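Local coordinates for VP4 CORE protein (Bluetongue virus, PDB 2JHP) that caps viral messenger RNA as a multifunctional assembly-line enzyme and forms part of the inner capsid of the virus, at residues L183-G197 with M252-V266. Numbering follows the deposited sequence.
With SAH (S-adenosyl-L-homocysteine), chain C; GUN (guanine), chain D.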
# COMPACT_ATOMS: atom_id res chain seq x y z
N LEU A 183 12.51 -20.32 -0.50
CA LEU A 183 11.06 -20.49 -0.56
C LEU A 183 10.32 -19.16 -0.43
O LEU A 183 9.32 -18.96 -1.10
CB LEU A 183 10.57 -21.49 0.49
CG LEU A 183 11.15 -22.92 0.50
CD1 LEU A 183 10.77 -23.61 1.79
CD2 LEU A 183 10.72 -23.75 -0.71
N ASP A 184 10.83 -18.26 0.41
CA ASP A 184 10.19 -16.96 0.62
C ASP A 184 9.89 -16.15 -0.64
O ASP A 184 8.80 -15.59 -0.76
CB ASP A 184 11.01 -16.09 1.56
CG ASP A 184 10.72 -16.37 3.00
OD1 ASP A 184 9.73 -17.07 3.28
OD2 ASP A 184 11.49 -15.88 3.85
N TYR A 185 10.87 -16.06 -1.55
CA TYR A 185 10.65 -15.31 -2.78
C TYR A 185 10.09 -16.12 -3.96
O TYR A 185 9.54 -15.55 -4.90
CB TYR A 185 11.91 -14.55 -3.18
CG TYR A 185 13.05 -15.42 -3.64
CD1 TYR A 185 13.08 -15.95 -4.92
CD2 TYR A 185 14.14 -15.67 -2.80
CE1 TYR A 185 14.14 -16.74 -5.34
CE2 TYR A 185 15.19 -16.45 -3.21
CZ TYR A 185 15.19 -16.98 -4.49
OH TYR A 185 16.25 -17.75 -4.91
N ILE A 186 10.25 -17.44 -3.95
CA ILE A 186 9.76 -18.23 -5.07
C ILE A 186 8.30 -18.67 -4.89
O ILE A 186 7.57 -18.75 -5.87
CB ILE A 186 10.69 -19.43 -5.41
CG1 ILE A 186 10.46 -19.94 -6.85
CG2 ILE A 186 10.52 -20.56 -4.39
CD1 ILE A 186 10.90 -19.00 -7.97
N VAL A 187 7.89 -18.96 -3.66
CA VAL A 187 6.52 -19.42 -3.40
C VAL A 187 5.55 -18.25 -3.36
O VAL A 187 5.63 -17.39 -2.48
CB VAL A 187 6.41 -20.24 -2.08
CG1 VAL A 187 4.96 -20.68 -1.82
CG2 VAL A 187 7.36 -21.44 -2.08
N TYR A 188 4.64 -18.20 -4.33
CA TYR A 188 3.56 -17.18 -4.34
C TYR A 188 2.23 -17.65 -4.96
O TYR A 188 1.19 -17.55 -4.33
CB TYR A 188 4.03 -15.87 -5.00
CG TYR A 188 2.89 -14.90 -5.23
CD1 TYR A 188 2.23 -14.28 -4.14
CD2 TYR A 188 2.43 -14.61 -6.51
CE1 TYR A 188 1.19 -13.40 -4.32
CE2 TYR A 188 1.37 -13.72 -6.70
CZ TYR A 188 0.76 -13.13 -5.59
OH TYR A 188 -0.28 -12.25 -5.76
N SER A 189 2.28 -18.13 -6.20
CA SER A 189 1.07 -18.49 -6.95
C SER A 189 0.94 -19.97 -7.27
O SER A 189 -0.11 -20.41 -7.72
CB SER A 189 0.91 -17.66 -8.25
OG SER A 189 1.87 -18.02 -9.23
N ALA A 190 2.01 -20.74 -7.04
CA ALA A 190 1.99 -22.18 -7.28
C ALA A 190 1.07 -22.90 -6.30
O ALA A 190 1.17 -22.69 -5.09
CB ALA A 190 3.39 -22.75 -7.19
N GLU A 191 0.17 -23.73 -6.83
CA GLU A 191 -0.69 -24.59 -6.00
C GLU A 191 0.02 -25.88 -5.62
O GLU A 191 -0.35 -26.53 -4.64
CB GLU A 191 -1.97 -24.98 -6.73
CG GLU A 191 -2.79 -23.80 -7.21
CD GLU A 191 -3.65 -24.18 -8.40
OE1 GLU A 191 -4.77 -24.70 -8.19
OE2 GLU A 191 -3.18 -23.96 -9.54
N GLU A 192 1.03 -26.26 -6.39
CA GLU A 192 1.69 -27.54 -6.21
C GLU A 192 3.18 -27.39 -6.46
O GLU A 192 3.59 -26.90 -7.51
CB GLU A 192 1.07 -28.57 -7.14
CG GLU A 192 1.59 -29.99 -7.02
CD GLU A 192 0.98 -30.90 -8.08
OE1 GLU A 192 1.75 -31.49 -8.89
OE2 GLU A 192 -0.26 -31.02 -8.13
N VAL A 193 3.98 -27.80 -5.49
CA VAL A 193 5.43 -27.75 -5.58
C VAL A 193 6.04 -29.13 -5.49
O VAL A 193 5.80 -29.87 -4.54
CB VAL A 193 6.06 -26.86 -4.48
CG1 VAL A 193 7.59 -27.00 -4.48
CG2 VAL A 193 5.64 -25.41 -4.64
N HIS A 194 6.86 -29.45 -6.48
CA HIS A 194 7.70 -30.63 -6.45
C HIS A 194 9.12 -30.20 -6.04
O HIS A 194 9.80 -29.47 -6.77
CB HIS A 194 7.68 -31.32 -7.81
CG HIS A 194 6.34 -31.86 -8.19
ND1 HIS A 194 6.05 -33.21 -8.15
CD2 HIS A 194 5.21 -31.24 -8.59
CE1 HIS A 194 4.79 -33.39 -8.51
NE2 HIS A 194 4.26 -32.22 -8.79
N TYR A 195 9.54 -30.65 -4.86
CA TYR A 195 10.78 -30.21 -4.24
C TYR A 195 11.76 -31.37 -4.16
O TYR A 195 11.67 -32.21 -3.26
CB TYR A 195 10.49 -29.64 -2.84
CG TYR A 195 11.61 -28.90 -2.12
CD1 TYR A 195 12.91 -28.87 -2.62
CD2 TYR A 195 11.37 -28.25 -0.92
CE1 TYR A 195 13.93 -28.19 -1.95
CE2 TYR A 195 12.38 -27.57 -0.23
CZ TYR A 195 13.65 -27.54 -0.76
OH TYR A 195 14.65 -26.87 -0.09
N ILE A 196 12.67 -31.41 -5.12
CA ILE A 196 13.67 -32.47 -5.24
C ILE A 196 14.92 -32.05 -4.48
O ILE A 196 15.44 -30.95 -4.69
CB ILE A 196 14.11 -32.73 -6.73
CG1 ILE A 196 13.02 -32.34 -7.77
CG2 ILE A 196 14.65 -34.14 -6.89
CD1 ILE A 196 11.86 -33.29 -7.90
N GLY A 197 15.41 -32.94 -3.63
CA GLY A 197 16.57 -32.65 -2.79
C GLY A 197 16.15 -31.86 -1.57
O GLY A 197 16.85 -30.93 -1.15
N MET A 252 1.68 -36.79 -10.50
CA MET A 252 0.91 -35.65 -11.00
C MET A 252 -0.48 -36.05 -11.44
O MET A 252 -0.68 -37.15 -11.96
CB MET A 252 1.62 -35.00 -12.17
CG MET A 252 2.72 -34.05 -11.79
SD MET A 252 3.34 -33.23 -13.25
CE MET A 252 4.86 -32.58 -12.60
N ASN A 253 -1.43 -35.15 -11.22
CA ASN A 253 -2.78 -35.31 -11.74
C ASN A 253 -3.00 -34.33 -12.89
O ASN A 253 -3.11 -33.12 -12.69
CB ASN A 253 -3.81 -35.11 -10.62
CG ASN A 253 -5.23 -35.04 -11.13
OD1 ASN A 253 -5.58 -35.62 -12.17
ND2 ASN A 253 -6.08 -34.33 -10.40
N PHE A 254 -3.07 -34.87 -14.11
CA PHE A 254 -3.21 -34.05 -15.31
C PHE A 254 -4.65 -33.65 -15.61
O PHE A 254 -4.88 -32.60 -16.20
CB PHE A 254 -2.60 -34.75 -16.53
CG PHE A 254 -1.13 -34.99 -16.40
CD1 PHE A 254 -0.63 -36.30 -16.30
CD2 PHE A 254 -0.23 -33.92 -16.37
CE1 PHE A 254 0.75 -36.53 -16.16
CE2 PHE A 254 1.15 -34.14 -16.25
CZ PHE A 254 1.64 -35.45 -16.15
N LEU A 255 -5.61 -34.47 -15.19
CA LEU A 255 -7.03 -34.20 -15.47
C LEU A 255 -7.57 -32.97 -14.72
O LEU A 255 -8.73 -32.62 -14.87
CB LEU A 255 -7.89 -35.46 -15.24
CG LEU A 255 -7.74 -36.56 -16.30
CD1 LEU A 255 -8.08 -37.94 -15.75
CD2 LEU A 255 -8.58 -36.25 -17.55
N LYS A 256 -6.71 -32.34 -13.93
CA LYS A 256 -7.04 -31.08 -13.24
C LYS A 256 -5.96 -30.02 -13.46
O LYS A 256 -4.76 -30.30 -13.37
CB LYS A 256 -7.29 -31.31 -11.74
CG LYS A 256 -7.88 -30.11 -11.00
CD LYS A 256 -8.37 -30.48 -9.60
CE LYS A 256 -9.79 -31.05 -9.61
NZ LYS A 256 -10.81 -30.06 -10.04
N ARG A 257 -6.41 -28.81 -13.76
CA ARG A 257 -5.58 -27.65 -14.05
C ARG A 257 -4.89 -27.14 -12.79
O ARG A 257 -5.54 -26.97 -11.76
CB ARG A 257 -6.49 -26.56 -14.62
CG ARG A 257 -5.83 -25.44 -15.39
CD ARG A 257 -6.86 -24.36 -15.71
NE ARG A 257 -7.25 -23.63 -14.50
CZ ARG A 257 -8.23 -22.74 -14.43
NH1 ARG A 257 -8.95 -22.44 -15.50
NH2 ARG A 257 -8.49 -22.13 -13.27
N VAL A 258 -3.58 -26.91 -12.86
CA VAL A 258 -2.82 -26.39 -11.73
C VAL A 258 -1.57 -25.62 -12.16
O VAL A 258 -0.98 -25.90 -13.21
CB VAL A 258 -2.41 -27.50 -10.71
CG1 VAL A 258 -3.57 -27.85 -9.77
CG2 VAL A 258 -1.88 -28.74 -11.44
N GLU A 259 -1.17 -24.64 -11.36
CA GLU A 259 0.15 -24.05 -11.52
C GLU A 259 1.09 -24.85 -10.65
O GLU A 259 0.90 -24.93 -9.43
CB GLU A 259 0.17 -22.57 -11.13
CG GLU A 259 1.56 -21.98 -11.28
CD GLU A 259 1.64 -20.50 -11.00
OE1 GLU A 259 0.60 -19.81 -10.94
OE2 GLU A 259 2.79 -20.02 -10.84
N ARG A 260 2.08 -25.45 -11.29
CA ARG A 260 3.10 -26.23 -10.61
C ARG A 260 4.44 -25.50 -10.67
O ARG A 260 4.77 -24.88 -11.69
CB ARG A 260 3.24 -27.61 -11.24
CG ARG A 260 2.00 -28.48 -11.18
CD ARG A 260 2.24 -29.81 -11.90
NE ARG A 260 0.99 -30.49 -12.26
CZ ARG A 260 0.47 -30.51 -13.48
NH1 ARG A 260 1.08 -29.87 -14.48
NH2 ARG A 260 -0.67 -31.14 -13.71
N LEU A 261 5.20 -25.58 -9.58
CA LEU A 261 6.58 -25.07 -9.53
C LEU A 261 7.56 -26.18 -9.21
O LEU A 261 7.32 -27.00 -8.31
CB LEU A 261 6.70 -23.94 -8.50
CG LEU A 261 8.03 -23.60 -7.83
CD1 LEU A 261 9.02 -22.98 -8.80
CD2 LEU A 261 7.72 -22.65 -6.69
N PHE A 262 8.67 -26.19 -9.94
CA PHE A 262 9.71 -27.21 -9.83
C PHE A 262 10.91 -26.63 -9.08
O PHE A 262 11.51 -25.64 -9.52
CB PHE A 262 10.10 -27.65 -11.24
CG PHE A 262 11.13 -28.76 -11.29
CD1 PHE A 262 10.74 -30.09 -11.26
CD2 PHE A 262 12.49 -28.46 -11.41
CE1 PHE A 262 11.69 -31.12 -11.32
CE2 PHE A 262 13.44 -29.48 -11.48
CZ PHE A 262 13.04 -30.81 -11.43
N ILE A 263 11.24 -27.23 -7.93
CA ILE A 263 12.35 -26.78 -7.09
C ILE A 263 13.42 -27.89 -6.98
O ILE A 263 13.12 -28.99 -6.51
CB ILE A 263 11.87 -26.37 -5.67
CG1 ILE A 263 10.85 -25.23 -5.76
CG2 ILE A 263 13.07 -25.94 -4.81
CD1 ILE A 263 10.40 -24.67 -4.41
N TRP A 264 14.65 -27.57 -7.41
CA TRP A 264 15.77 -28.53 -7.47
C TRP A 264 16.95 -28.05 -6.62
O TRP A 264 17.55 -27.01 -6.91
CB TRP A 264 16.22 -28.74 -8.92
CG TRP A 264 17.39 -29.70 -9.14
CD1 TRP A 264 18.73 -29.42 -9.02
CD2 TRP A 264 17.31 -31.07 -9.58
NE1 TRP A 264 19.48 -30.53 -9.34
CE2 TRP A 264 18.64 -31.56 -9.69
CE3 TRP A 264 16.25 -31.93 -9.88
CZ2 TRP A 264 18.92 -32.86 -10.08
CZ3 TRP A 264 16.53 -33.22 -10.28
CH2 TRP A 264 17.85 -33.68 -10.37
N ASP A 265 17.25 -28.83 -5.57
CA ASP A 265 18.33 -28.53 -4.63
C ASP A 265 19.24 -29.74 -4.42
O ASP A 265 19.83 -29.91 -3.35
CB ASP A 265 17.77 -28.01 -3.29
CG ASP A 265 18.81 -27.24 -2.48
OD1 ASP A 265 19.67 -26.56 -3.08
OD2 ASP A 265 18.77 -27.31 -1.23
N VAL A 266 19.35 -30.55 -5.46
CA VAL A 266 20.14 -31.79 -5.42
C VAL A 266 21.65 -31.55 -5.27
O VAL A 266 22.25 -30.75 -5.99
CB VAL A 266 19.81 -32.66 -6.66
CG1 VAL A 266 20.70 -33.89 -6.74
CG2 VAL A 266 18.34 -33.06 -6.65
N SAH C . 17.05 -28.75 0.58
CA SAH C . 17.88 -29.22 1.74
CB SAH C . 19.38 -29.11 1.46
CG SAH C . 19.86 -29.96 0.29
SD SAH C . 20.89 -31.33 0.85
C SAH C . 17.50 -28.48 3.01
O SAH C . 17.00 -27.35 2.96
OXT SAH C . 17.68 -28.99 4.11
C5' SAH C . 20.92 -32.14 -0.76
C4' SAH C . 20.09 -33.41 -0.70
O4' SAH C . 19.86 -33.92 -1.99
C3' SAH C . 20.75 -34.53 0.08
O3' SAH C . 20.09 -34.65 1.31
C2' SAH C . 20.57 -35.77 -0.78
O2' SAH C . 19.94 -36.81 -0.06
C1' SAH C . 19.63 -35.30 -1.86
N9 SAH C . 19.78 -35.92 -3.19
C8 SAH C . 20.93 -36.29 -3.84
N7 SAH C . 20.58 -36.78 -5.05
C5 SAH C . 19.24 -36.72 -5.18
C6 SAH C . 18.36 -37.09 -6.20
N6 SAH C . 18.83 -37.62 -7.33
N1 SAH C . 17.00 -36.90 -6.04
C2 SAH C . 16.51 -36.36 -4.87
N3 SAH C . 17.39 -36.00 -3.86
C4 SAH C . 18.72 -36.18 -4.02
N9 GUN D . 9.38 -8.94 1.58
C8 GUN D . 8.23 -8.53 2.13
N7 GUN D . 7.35 -9.53 2.12
C5 GUN D . 7.93 -10.58 1.56
C6 GUN D . 7.48 -11.88 1.30
O6 GUN D . 6.34 -12.22 1.60
N1 GUN D . 8.37 -12.78 0.69
C2 GUN D . 9.67 -12.33 0.36
N2 GUN D . 10.53 -13.15 -0.22
N3 GUN D . 10.08 -11.07 0.63
C4 GUN D . 9.23 -10.21 1.22
O HOH W 1 -1.50 -32.32 -10.42
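E192 and R260 run side by side off parallel strands 192-196 and 260-264, where E192, H194 and I196 exchange backbone hydrogen bonds with L261, I263 and D265. E192 stretches out with CG anti to its backbone N (chi1 -177°), bringing OE1 to the edge of the R260 guanidinium in a long salt bridge, 3.6 Å from OE1 to NE, the two group planes 57° apart. The same OE1 accepts a short hydrogen bond, 2.6 Å, from H194 NE2, on its anti side. M252 lies across this cluster: its CE sits over one face of the H194 imidazole, toward the rim, in a CH-pi contact 4.2 Å from the centroid, while SD and V258 CG2 lie over opposite faces of the R260 guanidinium, also toward its rim. Y223 holds H194 ND1 and the A299 carbonyl takes R260 NH1.

On the face carrying V193, Y195, L261 and I263 the packing is largely apolar. I263 CD1 touches V193 CG1 (3.7 Å) and, on another side, L183 CD2, while L261 spreads both methyls against I186 CG1, seating helix 178-186 on the strands. E191 OE2 accepts E259 N at 2.8 Å, and S189 OG meets the E259 carboxylate, which also pairs with R350.

At the C-terminal ends, G197 O (2.8 Å) and D265 OD2 (2.9 Å) grip the SAH amine, with a weak bond to Y195 OH; I196 CG2 and V266 CG1 pack against the adenine. This is the SAH site, where the methyl donor would also bind, of a Rossmann-like methyltransferase fold. Carboxylate and carbonyl converging on the amine hold the ligand's amino-acid end, consistent with a charged ammonium.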